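Local coordinates for protein binding component of ABC transporter (Wolinella succinogenes, PDB 3K4U) that binds lysine in its pocket as a solute-binding protein of family 3 and is probably the substrate-capturing component of an ABC transporter, at residues 77-80 with 81-85; 37-41 with 42-46; 221-225 with 226-230. One frame throughout, in Å; residues are numbered along the deposited sequence.

In the fold
All three contacts are local, and they follow one another along the chain without nesting or crossing. Contact 2 (37-46) comes first and closes the turn that takes helix 30-41 into strand 45-50, an outer strand of the parallel sheet within this chain. Contact 1 (77-85) follows, turning helix 76-79 into strand 83-84 beside the lysine pocket, its centre about 23 Å from that of contact 2. Contact 3 (221-230) lies along the C-terminal part of helix 218-228, and its nearest atoms are about 4 Å from contact 2, without touching. Helix 30-41 relates the two, since contact 2 ends it and contact 3 packs against it. Contacts 1 and 3 lie on opposite sides of the chain's centre.

Contact 1: 77-80 with 81-85; sequences ERNL and RVNFV. With LYS (lysine), chain K.
R78 O takes two backbone bonds from across the turn. V82 N donates to R78 O at 3.1 Å. R81 N donates to R78 O at 2.7 Å, so one carbonyl accepts both N-H groups as the chain leaves the weakly bonded helix 76-79.

A side-chain bond also spans the turn. N79 has its CG anti to the backbone N (chi1 -165°), which carries the amide across to V82, where N79 ND2 donates to V82 O over 3.2 Å. The donor lies in the carbonyl plane, on a lone pair, though the N-H...O angle of 137° is far from straight. The stronger partner of N79 ND2 is N204 of the second subunit, and N83 bonds D201 of that subunit, placing the turn at a subunit interface.

In this family 3 solute-binding protein the helix-to-strand turn also serves the ligand pocket. The R78 chain runs extended from CG to NE, away from the turn and tothe bound lysine. R78 NH1 bonds O of the lysine ligand at 3.0 Å, almost straight (173°). R78 NH2 adds a weak bond to OXT of the lysine ligand at 3.4 Å. The ligand carboxyl carbon lies in the guanidinium plane at its edge.

Van der Waals contact comes from F84, whose ring edge faces the helix. N79 CG lies in the ring plane, 3.9 Å from F84 CD2, with the amide nearly perpendicular to the ring. R78 CB sits near the same plane, 4.2 Å from F84 CE2.

Contact 2: 37-41 with 42-46; sequences EMAKA and MGVKL
M38 and M42, both selenomethionines, lie side by side and point the same way, one helical turn apart. M42 has its CG anti to the carbonyl carbon and extends fully beyond it, whereas the M38 chain bends at its end (chi3 -59°). The end of the M42 chain is modelled beside M38 at a doubtful spacing, too short to be trusted. Their backbones are joined by M42 N donating to M38 O at 3.1 Å.

A39 presents its methyl to the departing chain. A39 CB lies 4.1 Å from V44 CG1 and 4.0 Å from L46 CB, two residues approaching from the same extended segment.

The reversal between these groups is a Schellman motif. G43 has a positive phi of 68°, and G43 N donates to K40 O at 2.7 Å. V44 N makes a weak bond to A39 O at 3.1 Å.

The motif ends helix 30-41 and leads into strand 45-50, where K45 pairs through its backbone with L7 of strand 6-11. M38 and M42 both pack on W205 of helix 200-216 and on L7, wedged between helix and sheet, while V44 also rests on L7 and L46 on V9.

Contact 3: 221-225 with 226-230; sequences ELYER and WFVDT
A wider pi-type turn occurs at 226-228 in helix 218-228, where E224 O accepts both V228 N, at 3.1 Å, and D229 N, at 3.0 Å, from opposite faces of its carbonyl plane.

Y223 and F227 form the aromatic part of the contact, one helical turn apart. Their rings are close to parallel, with planes at 11°, but slid apart so that they barely overlap, with centroids 4.6 Å apart. F227 CB lies over one face of the Y223 ring, offset toward its rim, in a CH-pi contact 3.7 Å from the ring centroid. Y223 has its CG anti to the backbone N (chi1 -175°), which turns the Y223 ring across F227 and brings Y223 CE2 near V228 CG2.

This C-terminal helix of the solute-binding fold packs against helix 30-41 through L222 and W226, which both touch F30. F227 meets F30 and F18 edge-to-face, and both it and Y223 touch I89 of strand 89-98.

R225 and W226 run side by side. R225 CG sits over one face of the W226 indole, 3.6 Å from the centroid of the five-membered ring, and the guanidinium plane is turned 72° from the ring. W226 NE1 hydrogen-bonds D33, and R225 NE makes a long, weak ion pair with the same residue.

Contact 1: 77-80 with 81-85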
loop_
_atom_site.group_PDB
_atom_site.type_symbol
_atom_site.label_atom_id
_atom_site.label_comp_id
_atom_site.label_asym_id
_atom_site.label_seq_id
_atom_site.Cartn_x
_atom_site.Cartn_y
_atom_site.Cartn_z
ATOM N N GLU E 77 19.995 16.007 23.833
ATOM C CA GLU E 77 20.500 16.842 24.895
ATOM C C GLU E 77 19.519 17.983 25.214
ATOM O O GLU E 77 19.234 18.249 26.387
ATOM C CB GLU E 77 21.849 17.393 24.476
ATOM C CG GLU E 77 22.757 17.824 25.573
ATOM C CD GLU E 77 24.041 18.405 25.007
ATOM O OE1 GLU E 77 24.639 19.292 25.671
ATOM O OE2 GLU E 77 24.438 18.007 23.888
ATOM N N ARG E 78 18.983 18.641 24.195
ATOM C CA ARG E 78 18.007 19.687 24.455
ATOM C C ARG E 78 16.699 19.088 24.909
ATOM O O ARG E 78 15.985 19.697 25.715
ATOM C CB ARG E 78 17.720 20.503 23.199
ATOM C CG ARG E 78 18.760 21.483 22.856
ATOM C CD ARG E 78 18.615 21.866 21.419
ATOM N NE ARG E 78 19.852 22.448 20.905
ATOM C CZ ARG E 78 19.974 22.979 19.686
ATOM N NH1 ARG E 78 18.923 23.018 18.879
ATOM N NH2 ARG E 78 21.130 23.487 19.273
ATOM N N ASN E 79 16.355 17.915 24.356
ATOM C CA ASN E 79 15.037 17.339 24.558
ATOM C C ASN E 79 14.939 16.928 25.990
ATOM O O ASN E 79 13.854 16.691 26.488
ATOM C CB ASN E 79 14.784 16.183 23.610
ATOM C CG ASN E 79 13.299 15.770 23.512
ATOM O OD1 ASN E 79 12.928 15.013 22.642
ATOM N ND2 ASN E 79 12.482 16.238 24.404
ATOM N N LEU E 80 16.083 16.881 26.664
ATOM C CA LEU E 80 16.122 16.657 28.097
ATOM C C LEU E 80 15.514 17.825 28.902
ATOM O O LEU E 80 15.041 17.636 30.036
ATOM C CB LEU E 80 17.567 16.388 28.534
ATOM C CG LEU E 80 18.079 14.934 28.401
ATOM C CD1 LEU E 80 19.586 14.842 28.705
ATOM C CD2 LEU E 80 17.314 13.913 29.277
ATOM N N ARG E 81 15.504 19.019 28.303
ATOM C CA ARG E 81 15.226 20.253 29.032
ATOM C C ARG E 81 13.914 20.918 28.651
ATOM O O ARG E 81 13.214 21.450 29.531
ATOM C CB ARG E 81 16.389 21.229 28.913
ATOM C CG ARG E 81 17.692 20.658 29.425
ATOM C CD ARG E 81 18.719 21.733 29.718
ATOM N NE ARG E 81 19.339 22.289 28.516
ATOM C CZ ARG E 81 19.594 23.588 28.326
ATOM N NH1 ARG E 81 19.259 24.494 29.247
ATOM N NH2 ARG E 81 20.171 23.980 27.189
ATOM N N VAL E 82 13.593 20.884 27.353
ATOM C CA VAL E 82 12.265 21.217 26.846
ATOM C C VAL E 82 11.653 20.024 26.101
ATOM O O VAL E 82 12.382 19.057 25.831
ATOM C CB VAL E 82 12.313 22.461 25.911
ATOM C CG1 VAL E 82 12.587 23.716 26.728
ATOM C CG2 VAL E 82 13.339 22.323 24.789
ATOM N N ASN E 83 10.354 20.091 25.748
ATOM C CA ASN E 83 9.688 19.080 24.916
ATOM C C ASN E 83 9.570 19.629 23.516
ATOM O O ASN E 83 9.418 20.850 23.328
ATOM C CB ASN E 83 8.255 18.789 25.338
ATOM C CG ASN E 83 8.139 17.965 26.590
ATOM O OD1 ASN E 83 8.999 17.152 26.926
ATOM N ND2 ASN E 83 7.043 18.149 27.283
ATOM N N PHE E 84 9.601 18.727 22.531
ATOM C CA PHE E 84 9.481 19.112 21.154
ATOM C C PHE E 84 8.226 18.586 20.508
ATOM O O PHE E 84 7.694 17.571 20.918
ATOM C CB PHE E 84 10.636 18.571 20.394
ATOM C CG PHE E 84 11.856 19.392 20.501
ATOM C CD1 PHE E 84 11.982 20.536 19.728
ATOM C CD2 PHE E 84 12.886 19.023 21.333
ATOM C CE1 PHE E 84 13.099 21.291 19.795
ATOM C CE2 PHE E 84 14.023 19.787 21.392
ATOM C CZ PHE E 84 14.117 20.929 20.632
ATOM N N VAL E 85 7.751 19.318 19.512
ATOM C CA VAL E 85 6.598 18.974 18.731
ATOM C C VAL E 85 7.076 18.171 17.514
ATOM O O VAL E 85 8.189 18.377 17.064
ATOM C CB VAL E 85 5.902 20.275 18.294
ATOM C CG1 VAL E 85 5.019 20.069 17.086
ATOM C CG2 VAL E 85 5.070 20.793 19.438
HETATM N N LYS K . 19.355 24.163 13.507
HETATM C CA LYS K . 20.256 25.108 14.133
HETATM C C LYS K . 20.374 24.730 15.592
HETATM O O LYS K . 19.413 24.215 16.160
HETATM C CB LYS K . 19.696 26.533 14.021
HETATM C CG LYS K . 20.721 27.634 14.155
HETATM C CD LYS K . 20.124 28.821 14.826
HETATM C CE LYS K . 20.983 30.081 14.674
HETATM N NZ LYS K . 20.250 31.318 15.049
HETATM O OXT LYS K . 21.406 24.930 16.228
#

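Contact 2: 37-41 with 42-46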
loop_
_atom_site.group_PDB
_atom_site.type_symbol
_atom_site.label_atom_id
_atom_site.label_comp_id
_atom_site.label_asym_id
_atom_site.label_seq_id
_atom_site.Cartn_x
_atom_site.Cartn_y
_atom_site.Cartn_z
ATOM N N GLU E 37 0.226 32.080 11.754
ATOM C CA GLU E 37 -0.890 31.120 11.526
ATOM C C GLU E 37 -1.352 30.494 12.827
ATOM O O GLU E 37 -2.533 30.451 13.135
ATOM C CB GLU E 37 -0.495 29.977 10.567
ATOM C CG GLU E 37 -0.452 30.341 9.072
ATOM C CD GLU E 37 -1.826 30.665 8.479
ATOM O OE1 GLU E 37 -2.858 30.115 8.955
ATOM O OE2 GLU E 37 -1.880 31.481 7.536
HETATM N N MSE E 38 -0.381 29.984 13.569
HETATM C CA MSE E 38 -0.637 29.382 14.825
HETATM C C MSE E 38 -1.418 30.336 15.723
HETATM O O MSE E 38 -2.384 29.928 16.362
HETATM C CB MSE E 38 0.685 28.975 15.430
HETATM C CG MSE E 38 0.535 28.184 16.665
HETATM SE SE MSE E 38 2.207 27.933 17.614
HETATM C CE MSE E 38 3.230 27.023 16.203
ATOM N N ALA E 39 -1.042 31.611 15.768
ATOM C CA ALA E 39 -1.737 32.515 16.703
ATOM C C ALA E 39 -3.191 32.765 16.318
ATOM O O ALA E 39 -4.070 32.776 17.189
ATOM C CB ALA E 39 -0.989 33.793 16.885
ATOM N N LYS E 40 -3.443 32.949 15.022
ATOM C CA LYS E 40 -4.814 33.041 14.464
ATOM C C LYS E 40 -5.658 31.819 14.847
ATOM O O LYS E 40 -6.724 31.952 15.446
ATOM C CB LYS E 40 -4.757 33.170 12.940
ATOM C CG LYS E 40 -5.493 34.336 12.324
ATOM C CD LYS E 40 -6.785 33.883 11.650
ATOM C CE LYS E 40 -8.054 34.279 12.461
ATOM N NZ LYS E 40 -8.552 35.691 12.162
ATOM N N ALA E 41 -5.164 30.628 14.522
ATOM C CA ALA E 41 -5.834 29.374 14.870
ATOM C C ALA E 41 -6.227 29.251 16.356
ATOM O O ALA E 41 -7.292 28.711 16.682
ATOM C CB ALA E 41 -4.974 28.191 14.429
HETATM N N MSE E 42 -5.375 29.748 17.247
HETATM C CA MSE E 42 -5.709 29.808 18.677
HETATM C C MSE E 42 -6.565 31.023 19.066
HETATM O O MSE E 42 -6.932 31.140 20.241
HETATM C CB MSE E 42 -4.466 29.855 19.574
HETATM C CG MSE E 42 -3.316 28.968 19.193
HETATM SE SE MSE E 42 -1.961 29.134 20.590
HETATM C CE MSE E 42 -0.410 28.424 19.692
ATOM N N GLY E 43 -6.853 31.926 18.117
ATOM C CA GLY E 43 -7.748 33.076 18.383
ATOM C C GLY E 43 -7.118 34.068 19.360
ATOM O O GLY E 43 -7.706 34.442 20.351
ATOM N N VAL E 44 -5.891 34.474 19.070
ATOM C CA VAL E 44 -5.042 35.064 20.071
ATOM C C VAL E 44 -4.075 35.959 19.308
ATOM O O VAL E 44 -4.072 35.952 18.058
ATOM C CB VAL E 44 -4.382 33.920 20.908
ATOM C CG1 VAL E 44 -2.880 33.664 20.566
ATOM C CG2 VAL E 44 -4.666 34.099 22.431
ATOM N N LYS E 45 -3.316 36.780 20.032
ATOM C CA LYS E 45 -2.338 37.685 19.391
ATOM C C LYS E 45 -0.909 37.135 19.365
ATOM O O LYS E 45 -0.488 36.414 20.273
ATOM C CB LYS E 45 -2.352 39.055 20.055
ATOM C CG LYS E 45 -3.477 39.992 19.576
ATOM C CD LYS E 45 -3.246 41.428 20.083
ATOM C CE LYS E 45 -4.115 41.786 21.285
ATOM N NZ LYS E 45 -5.386 42.501 20.843
ATOM N N LEU E 46 -0.171 37.498 18.325
ATOM C CA LEU E 46 1.234 37.180 18.233
ATOM C C LEU E 46 2.129 38.295 18.779
ATOM O O LEU E 46 2.074 39.441 18.315
ATOM C CB LEU E 46 1.615 36.846 16.781
ATOM C CG LEU E 46 3.090 36.519 16.481
ATOM C CD1 LEU E 46 3.514 35.268 17.167
ATOM C CD2 LEU E 46 3.385 36.420 15.005
#

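Contact 3: 221-225 with 226-230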
loop_
_atom_site.group_PDB
_atom_site.type_symbol
_atom_site.label_atom_id
_atom_site.label_comp_id
_atom_site.label_asym_id
_atom_site.label_seq_id
_atom_site.Cartn_x
_atom_site.Cartn_y
_atom_site.Cartn_z
ATOM N N GLU E 221 2.554 26.380 0.758
ATOM C CA GLU E 221 2.573 27.791 0.423
ATOM C C GLU E 221 3.715 28.502 1.179
ATOM O O GLU E 221 4.675 28.963 0.576
ATOM C CB GLU E 221 1.225 28.371 0.813
ATOM C CG GLU E 221 0.876 29.675 0.160
ATOM C CD GLU E 221 -0.600 29.994 0.341
ATOM O OE1 GLU E 221 -0.938 31.200 0.503
ATOM O OE2 GLU E 221 -1.406 29.025 0.333
ATOM N N LEU E 222 3.651 28.562 2.503
ATOM C CA LEU E 222 4.715 29.227 3.202
ATOM C C LEU E 222 6.049 28.679 2.713
ATOM O O LEU E 222 6.998 29.464 2.514
ATOM C CB LEU E 222 4.566 29.103 4.725
ATOM C CG LEU E 222 3.220 29.640 5.217
ATOM C CD1 LEU E 222 3.140 29.588 6.707
ATOM C CD2 LEU E 222 2.942 31.041 4.730
ATOM N N TYR E 223 6.110 27.356 2.488
ATOM C CA TYR E 223 7.348 26.709 2.025
ATOM C C TYR E 223 7.876 27.287 0.705
ATOM O O TYR E 223 9.019 27.712 0.612
ATOM C CB TYR E 223 7.221 25.180 1.919
ATOM C CG TYR E 223 8.544 24.574 1.563
ATOM C CD1 TYR E 223 9.496 24.327 2.560
ATOM C CD2 TYR E 223 8.890 24.317 0.221
ATOM C CE1 TYR E 223 10.774 23.808 2.236
ATOM C CE2 TYR E 223 10.170 23.819 -0.118
ATOM C CZ TYR E 223 11.101 23.558 0.893
ATOM O OH TYR E 223 12.362 23.048 0.605
ATOM N N GLU E 224 7.034 27.302 -0.305
ATOM C CA GLU E 224 7.386 27.885 -1.592
ATOM C C GLU E 224 7.890 29.292 -1.347
ATOM O O GLU E 224 9.022 29.644 -1.703
ATOM C CB GLU E 224 6.169 27.892 -2.551
ATOM C CG GLU E 224 5.966 26.615 -3.342
ATOM C CD GLU E 224 6.151 26.806 -4.862
ATOM O OE1 GLU E 224 5.241 26.413 -5.642
ATOM O OE2 GLU E 224 7.212 27.346 -5.285
ATOM N N ARG E 225 7.053 30.076 -0.683
ATOM C CA ARG E 225 7.350 31.474 -0.442
ATOM C C ARG E 225 8.732 31.741 0.095
ATOM O O ARG E 225 9.322 32.705 -0.345
ATOM C CB ARG E 225 6.319 32.113 0.474
ATOM C CG ARG E 225 6.833 33.395 1.119
ATOM C CD ARG E 225 5.733 34.391 1.145
ATOM N NE ARG E 225 4.806 34.209 2.244
ATOM C CZ ARG E 225 3.510 33.908 2.107
ATOM N NH1 ARG E 225 2.721 33.811 3.180
ATOM N NH2 ARG E 225 2.983 33.706 0.900
ATOM N N TRP E 226 9.242 30.920 1.024
ATOM C CA TRP E 226 10.516 31.212 1.703
ATOM C C TRP E 226 11.695 30.411 1.233
ATOM O O TRP E 226 12.842 30.895 1.254
ATOM C CB TRP E 226 10.382 31.060 3.217
ATOM C CG TRP E 226 9.411 32.032 3.756
ATOM C CD1 TRP E 226 8.122 31.795 4.067
ATOM C CD2 TRP E 226 9.633 33.430 3.974
ATOM N NE1 TRP E 226 7.517 32.954 4.487
ATOM C CE2 TRP E 226 8.420 33.975 4.434
ATOM C CE3 TRP E 226 10.744 34.274 3.825
ATOM C CZ2 TRP E 226 8.276 35.333 4.767
ATOM C CZ3 TRP E 226 10.598 35.652 4.145
ATOM C CH2 TRP E 226 9.373 36.157 4.612
ATOM N N PHE E 227 11.431 29.185 0.793
ATOM C CA PHE E 227 12.513 28.271 0.508
ATOM C C PHE E 227 12.795 28.069 -0.962
ATOM O O PHE E 227 13.800 27.462 -1.325
ATOM C CB PHE E 227 12.153 26.943 1.090
ATOM C CG PHE E 227 12.278 26.888 2.539
ATOM C CD1 PHE E 227 13.498 26.598 3.118
ATOM C CD2 PHE E 227 11.173 27.089 3.345
ATOM C CE1 PHE E 227 13.611 26.515 4.464
ATOM C CE2 PHE E 227 11.286 27.007 4.732
ATOM C CZ PHE E 227 12.496 26.726 5.287
ATOM N N VAL E 228 11.888 28.535 -1.810
ATOM C CA VAL E 228 11.998 28.290 -3.227
ATOM C C VAL E 228 12.060 29.601 -4.000
ATOM O O VAL E 228 13.056 29.874 -4.700
ATOM C CB VAL E 228 10.828 27.415 -3.709
ATOM C CG1 VAL E 228 10.650 27.510 -5.224
ATOM C CG2 VAL E 228 11.041 25.968 -3.232
ATOM N N ASP E 229 11.015 30.420 -3.873
ATOM C CA ASP E 229 10.985 31.619 -4.680
ATOM C C ASP E 229 11.747 32.784 -4.054
ATOM O O ASP E 229 11.899 32.856 -2.844
ATOM C CB ASP E 229 9.577 31.965 -5.182
ATOM C CG ASP E 229 8.684 32.567 -4.117
ATOM O OD1 ASP E 229 9.171 33.458 -3.360
ATOM O OD2 ASP E 229 7.480 32.164 -4.084
ATOM N N THR E 230 12.209 33.670 -4.901
ATOM C CA THR E 230 13.149 34.696 -4.563
ATOM C C THR E 230 12.671 36.085 -4.165
ATOM O O THR E 230 13.448 36.914 -3.815
ATOM C CB THR E 230 14.053 34.829 -5.753
ATOM O OG1 THR E 230 13.291 34.562 -6.930
ATOM C CG2 THR E 230 15.107 33.815 -5.682
#